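Long-range contacts in glutathione S-transferase (Pseudomonas fluorescens, PDB 3M3M), which probably acts as a glutathione transferase, joining glutathione to electrophilic substrates, and binds glutathione: residues A[96-104]-A[138-146]; A[106-115]-A[124-135]. All blocks are in the same frame, centred on the assembly; numbering follows the deposited sequence.

Contact 1 of 2, residues A[96-104]-A[138-146]; sequences WQFFEQYSH and ALDVMEKQL. With GSH (glutathione), chain B.
The six-membered half of the W96 indole reaches across to V141, whose CG1 meets it at the edge, near the ring plane, 3.8 Å from CH2. Q145 comes obliquely to CZ2 of the same indole with CB and CG, the latter 3.8 Å from that atom; its amide is turned 75° from the ring, and NE2 is bonded outside this contact to T149. One turn on, F99 has CG anti to the backbone N (chi1 160°), which carries the phenyl out to the facing helix. Its CZ points edge-on at the carbonyl oxygen A138 O, 3.6 Å away, while CE1 lies by V141 CG1 and CE2 by M142 CG. Within its own helix the phenyl offers a face to the indole edge: W96 CZ3 sits above it near the rim. These aromatics fill the space between helices 87-117 and 125-146, the antiparallel pair that opens the all-helical C-terminal domain of the glutathione S-transferase fold. The short axes stay 10.8 Å apart and run at 149°. Helix 87-117 also reaches the ligand, since Q101 lines the glutathione pocket. Toward H104 the backbones close in, and A138 CB comes to 3.2 Å from S103 O, a tight fit at a small residue. The H104 imidazole crosses M142, a selenomethionine, at about a right angle: SE approaches the ring obliquely, 3.8 Å from CD2. H104 NE2 makes a weak hydrogen bond to T168, and its ring lies beside Y167, a glutathione-binding residue.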
loop_
_atom_site.group_PDB
_atom_site.type_symbol
_atom_site.label_atom_id
_atom_site.label_comp_id
_atom_site.label_asym_id
_atom_site.label_seq_id
_atom_site.Cartn_x
_atom_site.Cartn_y
_atom_site.Cartn_z
ATOM N N TRP A 96 12.618 -0.016 0.627
ATOM C CA TRP A 96 11.527 -0.794 0.108
ATOM C C TRP A 96 10.273 0.097 -0.182
ATOM O O TRP A 96 9.539 -0.205 -1.105
ATOM C CB TRP A 96 11.178 -1.953 1.100
ATOM C CG TRP A 96 12.193 -3.011 1.020
ATOM C CD1 TRP A 96 13.188 -3.222 1.943
ATOM C CD2 TRP A 96 12.463 -3.863 -0.089
ATOM N NE1 TRP A 96 14.065 -4.201 1.507
ATOM C CE2 TRP A 96 13.615 -4.653 0.278
ATOM C CE3 TRP A 96 11.803 -4.115 -1.325
ATOM C CZ2 TRP A 96 14.164 -5.614 -0.574
ATOM C CZ3 TRP A 96 12.382 -5.094 -2.185
ATOM C CH2 TRP A 96 13.536 -5.836 -1.771
ATOM N N GLN A 97 10.042 1.100 0.640
ATOM C CA GLN A 97 8.909 2.007 0.354
ATOM C C GLN A 97 9.106 2.859 -0.934
ATOM O O GLN A 97 8.109 3.023 -1.647
ATOM C CB GLN A 97 8.626 2.902 1.533
ATOM C CG GLN A 97 8.130 2.105 2.832
ATOM C CD GLN A 97 7.691 3.060 3.865
ATOM O OE1 GLN A 97 8.433 3.998 4.194
ATOM N NE2 GLN A 97 6.465 2.863 4.377
ATOM N N PHE A 98 10.287 3.435 -1.200
ATOM C CA PHE A 98 10.459 4.175 -2.449
ATOM C C PHE A 98 10.393 3.184 -3.594
ATOM O O PHE A 98 9.851 3.507 -4.653
ATOM C CB PHE A 98 11.793 4.944 -2.356
ATOM C CG PHE A 98 11.697 6.115 -1.434
ATOM C CD1 PHE A 98 10.849 7.159 -1.784
ATOM C CD2 PHE A 98 12.444 6.191 -0.244
ATOM C CE1 PHE A 98 10.716 8.283 -0.936
ATOM C CE2 PHE A 98 12.341 7.260 0.607
ATOM C CZ PHE A 98 11.453 8.325 0.261
ATOM N N PHE A 99 11.018 1.998 -3.430
ATOM C CA PHE A 99 10.904 0.963 -4.455
ATOM C C PHE A 99 9.444 0.639 -4.736
ATOM O O PHE A 99 9.022 0.490 -5.884
ATOM C CB PHE A 99 11.611 -0.329 -3.939
ATOM C CG PHE A 99 11.201 -1.637 -4.652
ATOM C CD1 PHE A 99 11.867 -2.110 -5.793
ATOM C CD2 PHE A 99 10.129 -2.440 -4.073
ATOM C CE1 PHE A 99 11.445 -3.361 -6.431
ATOM C CE2 PHE A 99 9.791 -3.672 -4.661
ATOM C CZ PHE A 99 10.413 -4.120 -5.792
ATOM N N GLU A 100 8.639 0.608 -3.667
ATOM C CA GLU A 100 7.192 0.294 -3.907
ATOM C C GLU A 100 6.466 1.391 -4.750
ATOM O O GLU A 100 5.695 1.044 -5.738
ATOM C CB GLU A 100 6.445 0.139 -2.567
ATOM C CG GLU A 100 4.944 -0.175 -2.761
ATOM C CD GLU A 100 4.022 1.066 -2.616
ATOM O OE1 GLU A 100 4.425 2.066 -2.012
ATOM O OE2 GLU A 100 2.850 0.975 -2.990
ATOM N N GLN A 101 6.798 2.666 -4.491
ATOM C CA GLN A 101 6.162 3.760 -5.209
ATOM C C GLN A 101 6.718 3.867 -6.691
ATOM O O GLN A 101 5.954 4.272 -7.582
ATOM C CB GLN A 101 6.414 5.084 -4.433
ATOM C CG GLN A 101 5.534 5.155 -3.171
ATOM C CD GLN A 101 4.037 5.334 -3.525
ATOM O OE1 GLN A 101 3.134 4.479 -3.132
ATOM N NE2 GLN A 101 3.729 6.391 -4.228
ATOM N N TYR A 102 7.978 3.436 -6.934
ATOM C CA TYR A 102 8.612 3.720 -8.245
ATOM C C TYR A 102 8.535 2.482 -9.172
ATOM O O TYR A 102 8.234 2.573 -10.375
ATOM C CB TYR A 102 10.092 4.143 -8.039
ATOM C CG TYR A 102 10.610 4.710 -9.344
ATOM C CD1 TYR A 102 10.366 6.046 -9.638
ATOM C CD2 TYR A 102 11.255 3.893 -10.293
ATOM C CE1 TYR A 102 10.748 6.629 -10.864
ATOM C CE2 TYR A 102 11.668 4.482 -11.527
ATOM C CZ TYR A 102 11.411 5.852 -11.761
ATOM O OH TYR A 102 11.761 6.421 -12.998
ATOM N N SER A 103 8.747 1.309 -8.585
ATOM C CA SER A 103 8.973 0.073 -9.336
ATOM C C SER A 103 7.848 -0.940 -9.265
ATOM O O SER A 103 7.913 -1.925 -9.960
ATOM C CB SER A 103 10.289 -0.593 -8.818
ATOM O OG SER A 103 11.414 0.239 -9.249
ATOM N N HIS A 104 6.875 -0.780 -8.383
ATOM C CA HIS A 104 5.879 -1.809 -8.073
ATOM C C HIS A 104 4.438 -1.253 -8.249
ATOM O O HIS A 104 3.744 -1.648 -9.141
ATOM C CB HIS A 104 6.125 -2.259 -6.632
ATOM C CG HIS A 104 5.210 -3.315 -6.109
ATOM N ND1 HIS A 104 4.020 -3.022 -5.490
ATOM C CD2 HIS A 104 5.350 -4.651 -6.043
ATOM C CE1 HIS A 104 3.449 -4.138 -5.097
ATOM N NE2 HIS A 104 4.225 -5.142 -5.437
ATOM N N ALA A 138 9.401 -6.471 -10.538
ATOM C CA ALA A 138 9.381 -6.059 -9.109
ATOM C C ALA A 138 9.086 -7.261 -8.185
ATOM O O ALA A 138 9.700 -7.398 -7.114
ATOM C CB ALA A 138 8.289 -4.948 -8.916
ATOM N N LEU A 139 8.128 -8.123 -8.566
ATOM C CA LEU A 139 7.851 -9.303 -7.716
ATOM C C LEU A 139 9.083 -10.230 -7.653
ATOM O O LEU A 139 9.364 -10.771 -6.573
ATOM C CB LEU A 139 6.627 -10.068 -8.286
ATOM C CG LEU A 139 5.308 -9.228 -8.299
ATOM C CD1 LEU A 139 4.185 -10.004 -9.112
ATOM C CD2 LEU A 139 4.864 -9.012 -6.826
ATOM N N ASP A 140 9.878 -10.237 -8.745
ATOM C CA ASP A 140 11.092 -11.020 -8.707
ATOM C C ASP A 140 12.085 -10.499 -7.700
ATOM O O ASP A 140 12.712 -11.266 -6.950
ATOM C CB ASP A 140 11.801 -11.037 -10.085
ATOM C CG ASP A 140 11.074 -11.834 -11.144
ATOM O OD1 ASP A 140 10.136 -12.654 -10.834
ATOM O OD2 ASP A 140 11.376 -11.553 -12.338
ATOM N N VAL A 141 12.227 -9.173 -7.605
ATOM C CA VAL A 141 13.076 -8.597 -6.529
ATOM C C VAL A 141 12.643 -9.008 -5.102
ATOM O O VAL A 141 13.477 -9.379 -4.245
ATOM C CB VAL A 141 13.097 -7.042 -6.648
ATOM C CG1 VAL A 141 13.876 -6.433 -5.458
ATOM C CG2 VAL A 141 13.737 -6.622 -8.037
HETATM N N MSE A 142 11.312 -8.904 -4.865
HETATM C CA MSE A 142 10.772 -9.247 -3.561
HETATM C C MSE A 142 11.017 -10.765 -3.289
HETATM O O MSE A 142 11.300 -11.106 -2.149
HETATM C CB MSE A 142 9.222 -8.961 -3.558
HETATM C CG MSE A 142 9.008 -7.441 -3.521
HETATM SE SE MSE A 142 7.019 -7.220 -3.744
HETATM C CE MSE A 142 6.491 -8.149 -1.999
ATOM N N GLU A 143 10.766 -11.600 -4.300
ATOM C CA GLU A 143 10.947 -13.094 -4.171
ATOM C C GLU A 143 12.368 -13.407 -3.761
ATOM O O GLU A 143 12.605 -14.231 -2.865
ATOM C CB GLU A 143 10.553 -13.802 -5.467
ATOM C CG GLU A 143 10.586 -15.413 -5.392
ATOM C CD GLU A 143 9.456 -15.971 -4.552
ATOM O OE1 GLU A 143 8.532 -15.164 -4.157
ATOM O OE2 GLU A 143 9.498 -17.211 -4.345
ATOM N N LYS A 144 13.366 -12.774 -4.411
ATOM C CA LYS A 144 14.729 -13.036 -3.930
ATOM C C LYS A 144 14.956 -12.627 -2.492
ATOM O O LYS A 144 15.607 -13.330 -1.708
ATOM C CB LYS A 144 15.688 -12.292 -4.879
ATOM C CG LYS A 144 15.771 -13.069 -6.204
ATOM C CD LYS A 144 16.706 -12.276 -7.211
ATOM C CE LYS A 144 16.856 -12.931 -8.628
ATOM N NZ LYS A 144 15.546 -12.752 -9.463
ATOM N N GLN A 145 14.464 -11.450 -2.063
ATOM C CA GLN A 145 14.689 -11.073 -0.732
ATOM C C GLN A 145 13.978 -12.009 0.275
ATOM O O GLN A 145 14.559 -12.338 1.280
ATOM C CB GLN A 145 14.218 -9.566 -0.460
ATOM C CG GLN A 145 14.383 -9.080 1.001
ATOM C CD GLN A 145 15.887 -8.952 1.403
ATOM O OE1 GLN A 145 16.663 -8.387 0.650
ATOM N NE2 GLN A 145 16.295 -9.598 2.475
ATOM N N LEU A 146 12.737 -12.375 -0.029
ATOM C CA LEU A 146 11.914 -13.102 0.949
ATOM C C LEU A 146 12.340 -14.604 0.891
ATOM O O LEU A 146 11.805 -15.414 1.646
ATOM C CB LEU A 146 10.453 -12.931 0.569
ATOM C CG LEU A 146 10.037 -11.461 0.902
ATOM C CD1 LEU A 146 8.685 -11.215 0.257
ATOM C CD2 LEU A 146 10.048 -11.175 2.466
HETATM N N1 GSH B . 1.830 8.291 -4.172
HETATM C CA1 GSH B . 0.426 8.337 -3.602
HETATM C C1 GSH B . 0.313 7.564 -2.284
HETATM O O11 GSH B . -0.491 8.011 -1.415
HETATM O O12 GSH B . 0.978 6.500 -2.156
HETATM C CB1 GSH B . -0.488 7.715 -4.708
HETATM C CG1 GSH B . -1.881 7.739 -4.164
HETATM C CD1 GSH B . -2.907 7.482 -5.288
HETATM O OE1 GSH B . -2.492 7.239 -6.593
HETATM N N2 GSH B . -4.247 7.487 -5.022
HETATM C CA2 GSH B . -5.209 7.226 -6.092
HETATM C C2 GSH B . -5.939 8.479 -6.313
HETATM O O2 GSH B . -6.254 9.207 -5.247
HETATM C CB2 GSH B . -6.158 6.115 -5.570
HETATM S SG2 GSH B . -5.214 4.510 -5.280
HETATM N N3 GSH B . -6.246 8.869 -7.540
HETATM C CA3 GSH B . -7.056 10.091 -7.686
HETATM C C3 GSH B . -6.618 10.960 -8.851
HETATM O O31 GSH B . -7.415 11.815 -9.346
HETATM O O32 GSH B . -5.458 10.852 -9.282
#

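Contact 2 of 2, residues A[106-115]-A[124-135]; sequences PYIAVARFIQ and RREEYLKLHKRG
R124 spreads the face of its guanidinium over I114, with CZ 3.3 Å from CG1, where the loop between the first two helices of the GST C-terminal domain turns back. The pair forms an antiparallel helical hairpin, its short axes 8.2 Å apart at 146°. A bend at chi3 (78°) swings the R124 head onto E127, gripped side-on by NE and NH2, with NH2 to OE2 at 2.9 Å; NH1 lies in plane at the F113 ring edge and is salt-bridged to E118. An alanine here would probably leave the E127 and E118 carboxylates without their shared cation and strip the guanidinium cover from I114 CG1. E127 also borders I114 CD1 with its carboxylate carbon. Y128 turns a ring edge to A111 O and places CD1 3.9 Å from I114 CG2. L131 is a knob in the hole formed by Y107, V110, A111 and I114; CD1 takes the V110 and I114 side, 3.6 Å from I114 CD1, and CD2 abuts the Y107 ring edge. H132 brings its ring edge to A111 CB while NE2 bonds G174 O. R134 CB stands over the centre of the Y107 ring, a CH-pi contact at 3.5 Å from the centroid, with P106 CB covering the opposite face. At G135, lacking a side chain, the backbone lies close to helix 106-115: I108 CD1 is 3.9 Å from G135 CA.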
loop_
_atom_site.group_PDB
_atom_site.type_symbol
_atom_site.label_atom_id
_atom_site.label_comp_id
_atom_site.label_asym_id
_atom_site.label_seq_id
_atom_site.Cartn_x
_atom_site.Cartn_y
_atom_site.Cartn_z
ATOM N N PRO A 106 3.064 1.372 -9.769
ATOM C CA PRO A 106 2.523 1.762 -11.077
ATOM C C PRO A 106 2.255 0.588 -11.990
ATOM O O PRO A 106 1.591 0.808 -13.030
ATOM C CB PRO A 106 3.695 2.546 -11.697
ATOM C CG PRO A 106 4.442 3.155 -10.479
ATOM C CD PRO A 106 4.395 1.963 -9.535
ATOM N N TYR A 107 2.751 -0.603 -11.665
ATOM C CA TYR A 107 2.500 -1.792 -12.534
ATOM C C TYR A 107 1.417 -2.669 -11.887
ATOM O O TYR A 107 0.478 -3.056 -12.531
ATOM C CB TYR A 107 3.815 -2.590 -12.748
ATOM C CG TYR A 107 4.885 -1.576 -13.211
ATOM C CD1 TYR A 107 4.644 -0.801 -14.314
ATOM C CD2 TYR A 107 6.015 -1.303 -12.446
ATOM C CE1 TYR A 107 5.554 0.192 -14.780
ATOM C CE2 TYR A 107 6.922 -0.299 -12.856
ATOM C CZ TYR A 107 6.668 0.446 -14.023
ATOM O OH TYR A 107 7.526 1.466 -14.486
ATOM N N ILE A 108 1.568 -2.982 -10.587
ATOM C CA ILE A 108 0.623 -3.875 -9.896
ATOM C C ILE A 108 -0.687 -3.145 -9.748
ATOM O O ILE A 108 -1.704 -3.689 -10.143
ATOM C CB ILE A 108 1.127 -4.410 -8.542
ATOM C CG1 ILE A 108 2.575 -5.011 -8.679
ATOM C CG2 ILE A 108 0.043 -5.315 -7.880
ATOM C CD1 ILE A 108 2.676 -6.262 -9.535
ATOM N N ALA A 109 -0.675 -1.921 -9.257
ATOM C CA ALA A 109 -1.942 -1.225 -8.989
ATOM C C ALA A 109 -2.658 -0.879 -10.305
ATOM O O ALA A 109 -3.882 -1.002 -10.374
ATOM C CB ALA A 109 -1.730 0.108 -8.179
ATOM N N VAL A 110 -1.910 -0.422 -11.316
ATOM C CA VAL A 110 -2.557 -0.001 -12.559
ATOM C C VAL A 110 -3.083 -1.227 -13.345
ATOM O O VAL A 110 -4.169 -1.162 -13.952
ATOM C CB VAL A 110 -1.618 0.932 -13.393
ATOM C CG1 VAL A 110 -2.294 1.450 -14.697
ATOM C CG2 VAL A 110 -1.276 2.176 -12.548
ATOM N N ALA A 111 -2.342 -2.339 -13.321
ATOM C CA ALA A 111 -2.890 -3.570 -14.002
ATOM C C ALA A 111 -4.209 -3.960 -13.338
ATOM O O ALA A 111 -5.192 -4.378 -14.001
ATOM C CB ALA A 111 -1.885 -4.724 -13.878
ATOM N N ARG A 112 -4.213 -3.921 -12.005
ATOM C CA ARG A 112 -5.465 -4.277 -11.259
ATOM C C ARG A 112 -6.562 -3.272 -11.638
ATOM O O ARG A 112 -7.722 -3.647 -11.802
ATOM C CB ARG A 112 -5.155 -4.216 -9.751
ATOM C CG ARG A 112 -6.476 -4.152 -8.883
ATOM C CD ARG A 112 -6.075 -4.496 -7.411
ATOM N NE ARG A 112 -7.252 -4.434 -6.488
ATOM C CZ ARG A 112 -7.693 -3.340 -5.869
ATOM N NH1 ARG A 112 -7.117 -2.151 -6.109
ATOM N NH2 ARG A 112 -8.639 -3.417 -4.915
ATOM N N PHE A 113 -6.238 -1.986 -11.758
ATOM C CA PHE A 113 -7.288 -1.009 -12.174
ATOM C C PHE A 113 -7.843 -1.360 -13.549
ATOM O O PHE A 113 -9.061 -1.471 -13.719
ATOM C CB PHE A 113 -6.769 0.418 -12.188
ATOM C CG PHE A 113 -7.811 1.398 -12.592
ATOM C CD1 PHE A 113 -8.804 1.766 -11.710
ATOM C CD2 PHE A 113 -7.789 1.950 -13.900
ATOM C CE1 PHE A 113 -9.766 2.699 -12.102
ATOM C CE2 PHE A 113 -8.794 2.842 -14.285
ATOM C CZ PHE A 113 -9.768 3.190 -13.397
ATOM N N ILE A 114 -6.947 -1.611 -14.493
ATOM C CA ILE A 114 -7.361 -1.982 -15.855
ATOM C C ILE A 114 -8.243 -3.212 -15.860
ATOM O O ILE A 114 -9.309 -3.224 -16.519
ATOM C CB ILE A 114 -6.112 -2.162 -16.777
ATOM C CG1 ILE A 114 -5.504 -0.764 -17.076
ATOM C CG2 ILE A 114 -6.484 -2.874 -18.116
ATOM C CD1 ILE A 114 -4.017 -0.920 -17.741
ATOM N N GLN A 115 -7.821 -4.271 -15.173
ATOM C CA GLN A 115 -8.559 -5.530 -15.210
ATOM C C GLN A 115 -9.804 -5.468 -14.291
ATOM O O GLN A 115 -10.890 -5.798 -14.697
ATOM C CB GLN A 115 -7.672 -6.666 -14.763
ATOM C CG GLN A 115 -8.355 -8.050 -14.787
ATOM C CD GLN A 115 -7.375 -9.175 -14.523
ATOM O OE1 GLN A 115 -6.154 -9.036 -14.772
ATOM N NE2 GLN A 115 -7.896 -10.312 -14.012
ATOM N N ARG A 124 -6.612 -1.134 -23.919
ATOM C CA ARG A 124 -5.534 -1.047 -22.881
ATOM C C ARG A 124 -4.747 -2.353 -22.803
ATOM O O ARG A 124 -3.845 -2.506 -21.977
ATOM C CB ARG A 124 -6.104 -0.644 -21.527
ATOM C CG ARG A 124 -6.765 0.761 -21.548
ATOM C CD ARG A 124 -7.097 1.206 -20.128
ATOM N NE ARG A 124 -5.887 1.678 -19.436
ATOM C CZ ARG A 124 -5.878 2.335 -18.289
ATOM N NH1 ARG A 124 -7.043 2.618 -17.667
ATOM N NH2 ARG A 124 -4.698 2.721 -17.749
ATOM N N ARG A 125 -5.036 -3.298 -23.695
ATOM C CA ARG A 125 -4.372 -4.593 -23.570
ATOM C C ARG A 125 -2.829 -4.513 -23.758
ATOM O O ARG A 125 -2.101 -5.162 -23.023
ATOM C CB ARG A 125 -4.971 -5.650 -24.503
ATOM C CG ARG A 125 -4.344 -7.002 -24.228
ATOM C CD ARG A 125 -4.989 -8.207 -24.958
ATOM N NE ARG A 125 -6.148 -8.680 -24.192
ATOM C CZ ARG A 125 -6.098 -9.462 -23.108
ATOM N NH1 ARG A 125 -4.934 -9.944 -22.641
ATOM N NH2 ARG A 125 -7.238 -9.759 -22.495
ATOM N N GLU A 126 -2.356 -3.789 -24.761
ATOM C CA GLU A 126 -0.900 -3.702 -24.975
ATOM C C GLU A 126 -0.224 -3.080 -23.707
ATOM O O GLU A 126 0.834 -3.554 -23.245
ATOM C CB GLU A 126 -0.627 -2.847 -26.220
ATOM C CG GLU A 126 0.814 -2.311 -26.373
ATOM C CD GLU A 126 1.148 -1.896 -27.839
ATOM O OE1 GLU A 126 0.341 -2.231 -28.764
ATOM O OE2 GLU A 126 2.231 -1.280 -28.050
ATOM N N GLU A 127 -0.790 -1.991 -23.222
ATOM C CA GLU A 127 -0.361 -1.291 -21.966
ATOM C C GLU A 127 -0.284 -2.284 -20.834
ATOM O O GLU A 127 0.731 -2.348 -20.119
ATOM C CB GLU A 127 -1.346 -0.185 -21.600
ATOM C CG GLU A 127 -1.100 0.461 -20.265
ATOM C CD GLU A 127 -2.146 1.501 -19.884
ATOM O OE1 GLU A 127 -3.084 1.719 -20.669
ATOM O OE2 GLU A 127 -2.021 2.075 -18.774
ATOM N N TYR A 128 -1.370 -3.029 -20.660
ATOM C CA TYR A 128 -1.515 -4.048 -19.617
ATOM C C TYR A 128 -0.439 -5.113 -19.683
ATOM O O TYR A 128 0.130 -5.514 -18.667
ATOM C CB TYR A 128 -2.912 -4.678 -19.757
ATOM C CG TYR A 128 -3.222 -5.845 -18.898
ATOM C CD1 TYR A 128 -3.816 -5.672 -17.615
ATOM C CD2 TYR A 128 -2.962 -7.143 -19.342
ATOM C CE1 TYR A 128 -4.135 -6.795 -16.827
ATOM C CE2 TYR A 128 -3.246 -8.252 -18.573
ATOM C CZ TYR A 128 -3.854 -8.081 -17.315
ATOM O OH TYR A 128 -4.218 -9.210 -16.613
ATOM N N LEU A 129 -0.140 -5.580 -20.888
ATOM C CA LEU A 129 0.933 -6.575 -20.997
ATOM C C LEU A 129 2.306 -5.999 -20.607
ATOM O O LEU A 129 3.058 -6.737 -20.026
ATOM C CB LEU A 129 1.014 -7.167 -22.435
ATOM C CG LEU A 129 -0.230 -8.073 -22.683
ATOM C CD1 LEU A 129 -0.170 -8.449 -24.188
ATOM C CD2 LEU A 129 -0.408 -9.301 -21.749
ATOM N N LYS A 130 2.569 -4.741 -20.926
ATOM C CA LYS A 130 3.835 -4.066 -20.515
ATOM C C LYS A 130 3.868 -3.931 -18.976
ATOM O O LYS A 130 4.920 -4.176 -18.338
ATOM C CB LYS A 130 4.019 -2.709 -21.158
ATOM C CG LYS A 130 4.186 -2.777 -22.758
ATOM C CD LYS A 130 4.256 -1.376 -23.402
ATOM C CE LYS A 130 4.972 -1.439 -24.766
ATOM N NZ LYS A 130 4.238 -2.316 -25.731
ATOM N N LEU A 131 2.721 -3.563 -18.384
ATOM C CA LEU A 131 2.631 -3.497 -16.889
ATOM C C LEU A 131 2.903 -4.870 -16.316
ATOM O O LEU A 131 3.518 -5.016 -15.289
ATOM C CB LEU A 131 1.237 -3.009 -16.469
ATOM C CG LEU A 131 0.806 -1.655 -17.014
ATOM C CD1 LEU A 131 -0.657 -1.378 -16.525
ATOM C CD2 LEU A 131 1.735 -0.480 -16.633
ATOM N N HIS A 132 2.414 -5.925 -16.930
ATOM C CA HIS A 132 2.762 -7.235 -16.471
ATOM C C HIS A 132 4.261 -7.482 -16.458
ATOM O O HIS A 132 4.788 -7.998 -15.502
ATOM C CB HIS A 132 2.043 -8.334 -17.298
ATOM C CG HIS A 132 0.723 -8.704 -16.709
ATOM N ND1 HIS A 132 0.012 -9.811 -17.116
ATOM C CD2 HIS A 132 -0.052 -8.050 -15.808
ATOM C CE1 HIS A 132 -1.119 -9.873 -16.427
ATOM N NE2 HIS A 132 -1.169 -8.821 -15.605
ATOM N N LYS A 133 4.943 -7.126 -17.524
ATOM C CA LYS A 133 6.396 -7.399 -17.577
ATOM C C LYS A 133 7.127 -6.638 -16.465
ATOM O O LYS A 133 7.950 -7.259 -15.766
ATOM C CB LYS A 133 6.992 -6.960 -18.930
ATOM C CG LYS A 133 6.540 -8.020 -19.979
ATOM C CD LYS A 133 7.179 -7.770 -21.370
ATOM C CE LYS A 133 6.441 -8.719 -22.366
ATOM N NZ LYS A 133 7.092 -8.634 -23.713
ATOM N N ARG A 134 6.747 -5.382 -16.239
ATOM C CA ARG A 134 7.489 -4.579 -15.273
ATOM C C ARG A 134 7.056 -5.004 -13.870
ATOM O O ARG A 134 7.905 -4.946 -12.941
ATOM C CB ARG A 134 7.260 -3.057 -15.490
ATOM C CG ARG A 134 7.906 -2.670 -16.826
ATOM C CD ARG A 134 7.835 -1.188 -17.190
ATOM N NE ARG A 134 9.170 -0.587 -17.127
ATOM C CZ ARG A 134 9.411 0.726 -17.158
ATOM N NH1 ARG A 134 10.667 1.147 -17.052
ATOM N NH2 ARG A 134 8.409 1.619 -17.289
ATOM N N GLY A 135 5.781 -5.369 -13.691
ATOM C CA GLY A 135 5.340 -5.776 -12.311
ATOM C C GLY A 135 5.998 -7.060 -11.914
ATOM O O GLY A 135 6.410 -7.237 -10.779
#

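Contacts 1 and 2 join the same two helices, 87-117 and 125-146, with centres 16 Å apart; contact 2 is nested inside the chain loop that contact 1 closes. Contact 1 lies nearer the middle of the chain, has no fully exposed participant, and spans a wider gap with aromatic rings, burying 374 Å². Contact 2, further out, buries 713 Å² through closer helices: an apolar knob is flanked by arginines, one salt-bridged and the other exposed over a tyrosine. Helix 87-117 is kinked at P106 and Y107, where the two meet. There P106 CD packs 3.4 Å from Q101 O; across the helices L139 CD1 touches I108 CD1 at 4.1 Å.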